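Local coordinates for protein carbohydrate kinase, FGGY (Rhodospirillum rubrum, PDB 3IFR) that probably phosphorylates D-xylulose as a xylulose kinase of the FGGY carbohydrate kinase family, whose two domains share the actin-like ATPase fold, at residues M417-M420 with A421-Q425; P101-Q104 with Q105-R109; T231-P234 with T235-V239; S249-A253 with G254-P258. All coordinates share one frame; numbering follows the deposited sequence.

Interaction 1: residues M417-M420 with A421-Q425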
loop_
_atom_site.group_PDB
_atom_site.type_symbol
_atom_site.label_atom_id
_atom_site.label_comp_id
_atom_site.label_asym_id
_atom_site.label_seq_id
_atom_site.Cartn_x
_atom_site.Cartn_y
_atom_site.Cartn_z
HETATM N N MSE A 417 -18.939 -6.286 7.094
HETATM C CA MSE A 417 -18.984 -4.834 7.168
HETATM C C MSE A 417 -19.920 -4.337 8.293
HETATM O O MSE A 417 -19.605 -3.374 8.982
HETATM C CB MSE A 417 -19.362 -4.250 5.815
HETATM C CG MSE A 417 -18.378 -4.574 4.722
HETATM SE SE MSE A 417 -16.512 -3.941 5.079
HETATM C CE MSE A 417 -15.821 -5.537 6.031
ATOM N N GLY A 418 -21.055 -5.002 8.488
ATOM C CA GLY A 418 -21.909 -4.717 9.628
ATOM C C GLY A 418 -21.078 -4.897 10.877
ATOM O O GLY A 418 -21.058 -4.043 11.772
ATOM N N ILE A 419 -20.326 -5.994 10.929
ATOM C CA ILE A 419 -19.479 -6.235 12.088
ATOM C C ILE A 419 -18.459 -5.117 12.246
ATOM O O ILE A 419 -18.241 -4.610 13.343
ATOM C CB ILE A 419 -18.794 -7.611 11.998
ATOM C CG1 ILE A 419 -19.821 -8.719 12.303
ATOM C CG2 ILE A 419 -17.492 -7.687 12.877
ATOM C CD1 ILE A 419 -19.355 -10.075 11.824
HETATM N N MSE A 420 -17.803 -4.743 11.154
HETATM C CA MSE A 420 -16.799 -3.688 11.234
HETATM C C MSE A 420 -17.366 -2.395 11.819
HETATM O O MSE A 420 -16.760 -1.795 12.702
HETATM C CB MSE A 420 -16.238 -3.383 9.853
HETATM C CG MSE A 420 -15.148 -2.306 9.858
HETATM SE SE MSE A 420 -13.461 -3.044 10.597
HETATM C CE MSE A 420 -13.387 -1.999 12.298
ATOM N N ALA A 421 -18.535 -1.968 11.311
ATOM C CA ALA A 421 -19.136 -0.743 11.759
ATOM C C ALA A 421 -19.551 -0.825 13.215
ATOM O O ALA A 421 -19.331 0.135 13.969
ATOM C CB ALA A 421 -20.309 -0.377 10.892
ATOM N N ASP A 422 -20.161 -1.950 13.605
ATOM C CA ASP A 422 -20.606 -2.123 14.998
ATOM C C ASP A 422 -19.431 -2.144 15.985
ATOM O O ASP A 422 -19.596 -1.863 17.194
ATOM C CB ASP A 422 -21.418 -3.404 15.201
ATOM C CG ASP A 422 -22.816 -3.331 14.600
ATOM O OD1 ASP A 422 -23.310 -2.210 14.371
ATOM O OD2 ASP A 422 -23.408 -4.418 14.360
ATOM N N VAL A 423 -18.254 -2.468 15.474
ATOM C CA VAL A 423 -17.072 -2.571 16.347
ATOM C C VAL A 423 -16.397 -1.201 16.441
ATOM O O VAL A 423 -15.889 -0.765 17.488
ATOM C CB VAL A 423 -16.068 -3.589 15.788
ATOM C CG1 VAL A 423 -14.662 -3.238 16.223
ATOM C CG2 VAL A 423 -16.484 -5.016 16.180
ATOM N N LEU A 424 -16.412 -0.533 15.303
ATOM C CA LEU A 424 -15.788 0.739 15.189
ATOM C C LEU A 424 -16.746 1.760 15.795
ATOM O O LEU A 424 -16.326 2.718 16.420
ATOM C CB LEU A 424 -15.577 1.031 13.711
ATOM C CG LEU A 424 -14.666 2.200 13.417
ATOM C CD1 LEU A 424 -13.251 1.768 13.713
ATOM C CD2 LEU A 424 -14.859 2.606 11.941
ATOM N N GLN A 425 -18.041 1.576 15.578
ATOM C CA GLN A 425 -19.002 2.504 16.163
ATOM C C GLN A 425 -18.802 3.850 15.453
ATOM O O GLN A 425 -18.853 4.932 16.058
ATOM C CB GLN A 425 -18.710 2.575 17.660
ATOM C CG GLN A 425 -19.834 2.265 18.684
ATOM C CD GLN A 425 -21.124 1.645 18.170
ATOM O OE1 GLN A 425 -21.206 0.461 17.871
ATOM N NE2 GLN A 425 -22.165 2.439 18.171
#

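Interaction 2: residues P101-Q104 with Q105-R109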
loop_
_atom_site.group_PDB
_atom_site.type_symbol
_atom_site.label_atom_id
_atom_site.label_comp_id
_atom_site.label_asym_id
_atom_site.label_seq_id
_atom_site.Cartn_x
_atom_site.Cartn_y
_atom_site.Cartn_z
ATOM N N PRO A 101 18.641 -7.760 -11.229
ATOM C CA PRO A 101 17.181 -7.669 -11.162
ATOM C C PRO A 101 16.753 -6.808 -9.975
ATOM O O PRO A 101 17.489 -6.720 -8.980
ATOM C CB PRO A 101 16.749 -9.123 -10.975
ATOM C CG PRO A 101 17.911 -9.932 -11.582
ATOM C CD PRO A 101 19.139 -9.149 -11.272
ATOM N N SER A 102 15.605 -6.144 -10.110
ATOM C CA SER A 102 15.031 -5.356 -9.037
ATOM C C SER A 102 14.660 -6.246 -7.863
ATOM O O SER A 102 14.039 -7.300 -8.045
ATOM C CB SER A 102 13.779 -4.635 -9.527
ATOM O OG SER A 102 12.979 -4.181 -8.449
ATOM N N ILE A 103 15.006 -5.790 -6.665
ATOM C CA ILE A 103 14.586 -6.455 -5.428
ATOM C C ILE A 103 13.314 -5.761 -4.927
ATOM O O ILE A 103 13.333 -4.564 -4.611
ATOM C CB ILE A 103 15.711 -6.442 -4.335
ATOM C CG1 ILE A 103 17.042 -6.969 -4.916
ATOM C CG2 ILE A 103 15.300 -7.268 -3.148
ATOM C CD1 ILE A 103 18.309 -6.736 -4.022
ATOM N N GLN A 104 12.213 -6.525 -4.882
ATOM C CA GLN A 104 10.891 -6.048 -4.451
ATOM C C GLN A 104 10.741 -5.791 -2.924
ATOM O O GLN A 104 11.572 -6.238 -2.139
ATOM C CB GLN A 104 9.842 -7.044 -4.927
ATOM C CG GLN A 104 10.022 -7.352 -6.376
ATOM C CD GLN A 104 9.929 -6.082 -7.253
ATOM O OE1 GLN A 104 10.869 -5.723 -7.928
ATOM N NE2 GLN A 104 8.805 -5.412 -7.213
ATOM N N GLN A 105 9.686 -5.092 -2.492
ATOM C CA GLN A 105 9.513 -4.898 -1.045
ATOM C C GLN A 105 9.097 -6.141 -0.269
ATOM O O GLN A 105 9.400 -6.287 0.889
ATOM C CB GLN A 105 8.599 -3.715 -0.684
ATOM C CG GLN A 105 7.625 -3.288 -1.732
ATOM C CD GLN A 105 6.837 -4.430 -2.294
ATOM O OE1 GLN A 105 6.051 -5.061 -1.583
ATOM N NE2 GLN A 105 7.008 -4.689 -3.597
ATOM N N SER A 106 8.425 -7.074 -0.895
ATOM C CA SER A 106 8.200 -8.329 -0.186
ATOM C C SER A 106 9.468 -9.187 -0.029
ATOM O O SER A 106 9.406 -10.245 0.569
ATOM C CB SER A 106 7.152 -9.126 -0.919
ATOM O OG SER A 106 7.522 -9.220 -2.285
ATOM N N ASP A 107 10.613 -8.766 -0.575
ATOM C CA ASP A 107 11.814 -9.611 -0.505
ATOM C C ASP A 107 12.265 -9.800 0.945
ATOM O O ASP A 107 12.147 -8.871 1.750
ATOM C CB ASP A 107 12.944 -9.029 -1.349
ATOM C CG ASP A 107 14.193 -9.936 -1.398
ATOM O OD1 ASP A 107 14.332 -10.698 -2.374
ATOM O OD2 ASP A 107 15.022 -9.887 -0.460
ATOM N N GLY A 108 12.781 -10.989 1.271
ATOM C CA GLY A 108 13.176 -11.328 2.630
ATOM C C GLY A 108 14.640 -11.695 2.822
ATOM O O GLY A 108 14.996 -12.326 3.809
ATOM N N ARG A 109 15.519 -11.263 1.930
ATOM C CA ARG A 109 16.886 -11.761 1.998
ATOM C C ARG A 109 17.784 -11.060 2.995
ATOM O O ARG A 109 18.856 -11.560 3.283
ATOM C CB ARG A 109 17.574 -11.748 0.615
ATOM C CG ARG A 109 18.271 -10.448 0.290
ATOM C CD ARG A 109 18.731 -10.407 -1.138
ATOM N NE ARG A 109 17.604 -10.541 -2.045
ATOM C CZ ARG A 109 17.706 -10.594 -3.368
ATOM N NH1 ARG A 109 18.909 -10.563 -3.931
ATOM N NH2 ARG A 109 16.614 -10.692 -4.117
HETATM O O HOH W 1 6.434 -6.459 -5.394
#

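Interaction 3: residues T231-P234 with T235-V239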
loop_
_atom_site.group_PDB
_atom_site.type_symbol
_atom_site.label_atom_id
_atom_site.label_comp_id
_atom_site.label_asym_id
_atom_site.label_seq_id
_atom_site.Cartn_x
_atom_site.Cartn_y
_atom_site.Cartn_z
ATOM N N THR A 231 6.436 4.549 -26.934
ATOM C CA THR A 231 5.148 4.413 -26.235
ATOM C C THR A 231 3.886 4.878 -26.962
ATOM O O THR A 231 2.781 4.496 -26.568
ATOM C CB THR A 231 5.160 5.101 -24.867
ATOM O OG1 THR A 231 5.244 6.518 -25.063
ATOM C CG2 THR A 231 6.359 4.626 -24.040
ATOM N N GLY A 232 4.026 5.692 -28.011
ATOM C CA GLY A 232 2.854 6.296 -28.646
ATOM C C GLY A 232 2.431 7.625 -28.017
ATOM O O GLY A 232 1.731 8.424 -28.637
ATOM N N LEU A 233 2.829 7.862 -26.768
ATOM C CA LEU A 233 2.524 9.143 -26.102
ATOM C C LEU A 233 2.973 10.328 -26.953
ATOM O O LEU A 233 4.003 10.276 -27.641
ATOM C CB LEU A 233 3.185 9.218 -24.717
ATOM C CG LEU A 233 2.394 8.745 -23.480
ATOM C CD1 LEU A 233 1.290 7.791 -23.818
ATOM C CD2 LEU A 233 3.259 8.167 -22.307
ATOM N N PRO A 234 2.196 11.416 -26.917
ATOM C CA PRO A 234 2.589 12.603 -27.686
ATOM C C PRO A 234 3.927 13.115 -27.201
ATOM O O PRO A 234 4.221 13.059 -26.007
ATOM C CB PRO A 234 1.489 13.635 -27.355
ATOM C CG PRO A 234 0.350 12.853 -26.826
ATOM C CD PRO A 234 0.943 11.604 -26.179
ATOM N N THR A 235 4.743 13.600 -28.115
ATOM C CA THR A 235 6.000 14.203 -27.719
ATOM C C THR A 235 5.754 15.382 -26.753
ATOM O O THR A 235 4.804 16.144 -26.909
ATOM C CB THR A 235 6.747 14.681 -28.959
ATOM O OG1 THR A 235 6.988 13.552 -29.817
ATOM C CG2 THR A 235 8.066 15.310 -28.576
ATOM N N GLY A 236 6.595 15.531 -25.739
ATOM C CA GLY A 236 6.431 16.664 -24.839
ATOM C C GLY A 236 5.302 16.589 -23.805
ATOM O O GLY A 236 5.166 17.478 -22.996
ATOM N N LEU A 237 4.509 15.522 -23.825
ATOM C CA LEU A 237 3.501 15.302 -22.806
ATOM C C LEU A 237 4.022 15.517 -21.392
ATOM O O LEU A 237 4.982 14.850 -20.970
ATOM C CB LEU A 237 2.995 13.869 -22.874
ATOM C CG LEU A 237 1.721 13.678 -22.062
ATOM C CD1 LEU A 237 0.631 14.487 -22.754
ATOM C CD2 LEU A 237 1.273 12.175 -21.916
ATOM N N PRO A 238 3.356 16.397 -20.622
ATOM C CA PRO A 238 3.793 16.547 -19.225
ATOM C C PRO A 238 3.734 15.248 -18.419
ATOM O O PRO A 238 2.706 14.538 -18.406
ATOM C CB PRO A 238 2.814 17.564 -18.654
ATOM C CG PRO A 238 2.358 18.327 -19.873
ATOM C CD PRO A 238 2.256 17.313 -20.964
ATOM N N VAL A 239 4.818 14.967 -17.714
ATOM C CA VAL A 239 4.854 13.850 -16.792
ATOM C C VAL A 239 5.029 14.336 -15.363
ATOM O O VAL A 239 5.962 15.071 -15.067
ATOM C CB VAL A 239 6.019 12.923 -17.109
ATOM C CG1 VAL A 239 6.011 11.735 -16.147
ATOM C CG2 VAL A 239 5.935 12.448 -18.567
#

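Interaction 4: residues S249-A253 with G254-P258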
loop_
_atom_site.group_PDB
_atom_site.type_symbol
_atom_site.label_atom_id
_atom_site.label_comp_id
_atom_site.label_asym_id
_atom_site.label_seq_id
_atom_site.Cartn_x
_atom_site.Cartn_y
_atom_site.Cartn_z
ATOM N N SER A 249 -3.932 4.716 -4.279
ATOM C CA SER A 249 -5.150 3.967 -3.985
ATOM C C SER A 249 -5.973 4.671 -2.914
ATOM O O SER A 249 -7.192 4.753 -3.026
ATOM C CB SER A 249 -4.862 2.533 -3.558
ATOM O OG SER A 249 -5.062 1.666 -4.645
ATOM N N ALA A 250 -5.325 5.194 -1.875
ATOM C CA ALA A 250 -6.099 5.897 -0.843
ATOM C C ALA A 250 -6.827 7.103 -1.470
ATOM O O ALA A 250 -8.026 7.251 -1.342
ATOM C CB ALA A 250 -5.229 6.318 0.312
ATOM N N LEU A 251 -6.095 7.945 -2.166
ATOM C CA LEU A 251 -6.683 9.055 -2.928
ATOM C C LEU A 251 -7.898 8.647 -3.761
ATOM O O LEU A 251 -8.932 9.253 -3.693
ATOM C CB LEU A 251 -5.623 9.615 -3.873
ATOM C CG LEU A 251 -6.115 10.831 -4.642
ATOM C CD1 LEU A 251 -6.588 11.892 -3.651
ATOM C CD2 LEU A 251 -5.016 11.352 -5.588
ATOM N N ALA A 252 -7.764 7.609 -4.559
ATOM C CA ALA A 252 -8.876 7.143 -5.403
ATOM C C ALA A 252 -10.047 6.723 -4.573
ATOM O O ALA A 252 -11.198 6.834 -5.008
ATOM C CB ALA A 252 -8.421 5.970 -6.324
ATOM N N ALA A 253 -9.787 6.215 -3.384
ATOM C CA ALA A 253 -10.903 5.861 -2.516
ATOM C C ALA A 253 -11.503 7.104 -1.842
ATOM O O ALA A 253 -12.446 7.006 -1.074
ATOM C CB ALA A 253 -10.510 4.783 -1.491
ATOM N N GLY A 254 -10.962 8.271 -2.151
ATOM C CA GLY A 254 -11.449 9.505 -1.564
ATOM C C GLY A 254 -10.889 9.846 -0.202
ATOM O O GLY A 254 -11.551 10.503 0.583
ATOM N N ILE A 255 -9.692 9.383 0.122
ATOM C CA ILE A 255 -9.049 9.843 1.340
ATOM C C ILE A 255 -8.228 11.093 0.995
ATOM O O ILE A 255 -7.056 11.009 0.508
ATOM C CB ILE A 255 -8.195 8.728 2.007
ATOM C CG1 ILE A 255 -9.088 7.834 2.883
ATOM C CG2 ILE A 255 -7.137 9.320 2.904
ATOM C CD1 ILE A 255 -9.880 6.829 2.128
ATOM N N THR A 256 -8.845 12.247 1.232
ATOM C CA THR A 256 -8.297 13.543 0.850
ATOM C C THR A 256 -8.258 14.592 1.957
ATOM O O THR A 256 -7.596 15.616 1.814
ATOM C CB THR A 256 -9.074 14.184 -0.352
ATOM O OG1 THR A 256 -10.339 14.638 0.096
ATOM C CG2 THR A 256 -9.299 13.195 -1.456
ATOM N N ARG A 257 -8.994 14.387 3.043
ATOM C CA ARG A 257 -9.023 15.389 4.120
ATOM C C ARG A 257 -8.471 14.819 5.414
ATOM O O ARG A 257 -8.698 13.645 5.734
ATOM C CB ARG A 257 -10.452 15.852 4.380
ATOM C CG ARG A 257 -11.374 15.998 3.148
ATOM C CD ARG A 257 -12.868 16.145 3.605
ATOM N NE ARG A 257 -13.844 16.436 2.543
ATOM C CZ ARG A 257 -15.171 16.291 2.683
ATOM N NH1 ARG A 257 -15.680 15.847 3.842
ATOM N NH2 ARG A 257 -15.997 16.591 1.669
ATOM N N PRO A 258 -7.771 15.648 6.188
ATOM C CA PRO A 258 -7.291 15.178 7.495
ATOM C C PRO A 258 -8.403 14.411 8.210
ATOM O O PRO A 258 -9.524 14.902 8.320
ATOM C CB PRO A 258 -6.982 16.476 8.238
ATOM C CG PRO A 258 -6.729 17.466 7.143
ATOM C CD PRO A 258 -7.565 17.085 5.989
#

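Interaction 1: residues M417-M420 with A421-Q425
The methyl end of selenomethionine Met420 lies against Leu424 one helical turn further on, its CE 4.0 Å from both CB and CD1 of Leu424, and the two side chains run aslant rather than side by side. Met420 sets off with CG anti to the backbone N (chi1 -179°), then bends at both following torsions, which carries CE forward along the helix to its partner. The same methyl approaches Val423, with CE 4.3 Å from CG1. A long, flexible, unbranched chain suits a place where one methyl must fit against two neighbours. On the flank, Ile419 and Val423 meet more loosely, CG2 to CG2, at 4.4 Å.

Outward from these apolar groups runs the backbone of the last helical turns. Ala421 N gives a straight hydrogen bond to Met417 O, and Asp422 N an equally straight one to Gly418 O at 2.9 Å. Met420 O is gripped twice: Leu424 N bonds to it at 2.9 Å, while Val423 N comes from well above the carbonyl plane at 3.2 Å. The bond from Val423 N to Ile419 O is weak, and the shared acceptor fits a helix about to end; Gln425 then takes positive phi. At the polar edge, Asp422 reaches out to Asp471 N through OD1, a role suited to a short carboxylate.

Helix 414-424 is the crossover of the beta-alpha-beta unit between strands 403-407 and 428-432. Helix 372-397 packs on Ile419, Met420 and Val423, Tyr478 of helix 475-496 touches Ile419, Asp422 and Val423, and Ile468 of strand 463-468 meets Met417 and Ala421.

Interaction 2: residues P101-Q104 with Q105-R109
Ile103 lies over one face of the Arg109 guanidinium, the two side chains crossing at about a right angle. Its CD1 sits 3.9 Å above the guanidinium plane, displaced toward the rim, and CG1 is 3.8 Å from NH2 of Arg109. CG2 reaches both partners, lying over Arg109 and touching Asp107, 3.4 Å from its CG, while the CG1-CD1 branch covers the guanidinium alone; a beta-branched residue suits a place where both must be met.

Asp107 and Arg109 meet side-on: NH2 donates to OD1 at 2.9 Å and NE to OD2 at 3.1 Å. OD1 lies in the guanidinium plane, yet NH2 stands 44° out of the carboxylate plane, so the two flat groups are tilted against each other. A chi1 of -176° swings the Asp107 carboxylate against Ile103 CG2 and toward Arg109, and OD2 also takes Arg109 N, which reaches it at 2.8 Å from the face opposite NE: an Asx turn. Just before it, a type I turn from Gln104 to Asp107 is closed by Asp107 N on Gln104 O. The amides of Gln104 and Gln105 stand nearly perpendicular (85°), and one water accepts from both NE2 atoms.

Arg109 also forms a salt bridge with Glu49 and cation-pi contacts with Trp47 and Trp145, and Asp107 OD1 accepts from Ala48 N. Two carboxylates beside Arg109 would be expected to stabilise its positive charge.

Interaction 3: residues T231-P234 with T235-V239
Leu237 turns back toward Leu233 and Pro234, meeting a carbonyl at its root and apolar carbons at its tip. CB sits 3.5 Å from Pro234 O, the carbonyl that also receives a weak hydrogen bond from Leu237 N at 3.3 Å. A chi1 of -166° sets CG beside the carbonyl carbon of its own residue and sends the branched end to the apolar side of the turn. There CD2 approaches Leu233 CG at 3.9 Å, the two leucines lying aslant, and comes more distantly to CD of the Pro234 ring, at 4.3 Å.

The backbone between them is a type II beta turn from Pro234 to Leu237, leading from helix 225-231 into strand 238-244 of the N-terminal domain. Gly236 occupies the third position with positive phi (76°), where a CB would press on the carbonyl oxygen of Thr235. Ahead of the turn, Gly232 also takes positive phi as the helix ends, and Thr231 OG1 accepts from Leu233 N at 3.2 Å in an ST turn. Pro234, with its ring fixing phi, suits the extended entry to the turn. Both leucines are buried and pack on Ile80 of strand 77-84, while Leu233 also meets Leu63 of helix 52-70.

Interaction 4: residues S249-A253 with G254-P258
Ile255 N and Gly254 N bond back to Ala250 O (3.1 Å, nearly straight at 168°) and Leu251 O (2.7 Å) in a Schellman motif that ends helix 245-252, with Gly254 at positive phi (84°). A CB on Gly254 would clash with Ala253 O, hence a residue without a side chain here.

Ile255 folds back beside the last turn. Its CB lies 4.2 Å from Ala250 CB, the apolar contact that commonly accompanies this cap, and its CD1 is 4.2 Å from Ala253 CB. Small alanines let the chain pass this close to the helix, while the bulkier Ile255 goes on to pack on Leu262 of strand 260-265. The loop is pinned further along by Asp260, whose OD2 accepts from the backbone N of both Thr256 and Arg257. On another flank the Leu251 side chain heads away from its own backbone N, at a chi1 of -176°, bringing one branch across to Thr256: Leu251 CD1 touches Thr256 CG2 at 3.7 Å.

In the fold
From the N terminus the four contacts come in series, each closed within its own few residues, so none nests in or crosses another. Interaction 2 shapes the link from strand 102-103 to helix 111-120. Interaction 3 closes the turn from helix 225-231 into strand 238-244, which runs on into helix 245-252; interaction 4 ends that helix and leads to strand 260-265, the first strand of the second large sheet. Interaction 1 lies in the crossover helix between two strands of that sheet. Interactions 2 and 3 belong to the N-terminal domain and interaction 1 to the C-terminal one, with interaction 4 on the passage between them; the centres of interactions 1 and 3 are about 46 Å apart.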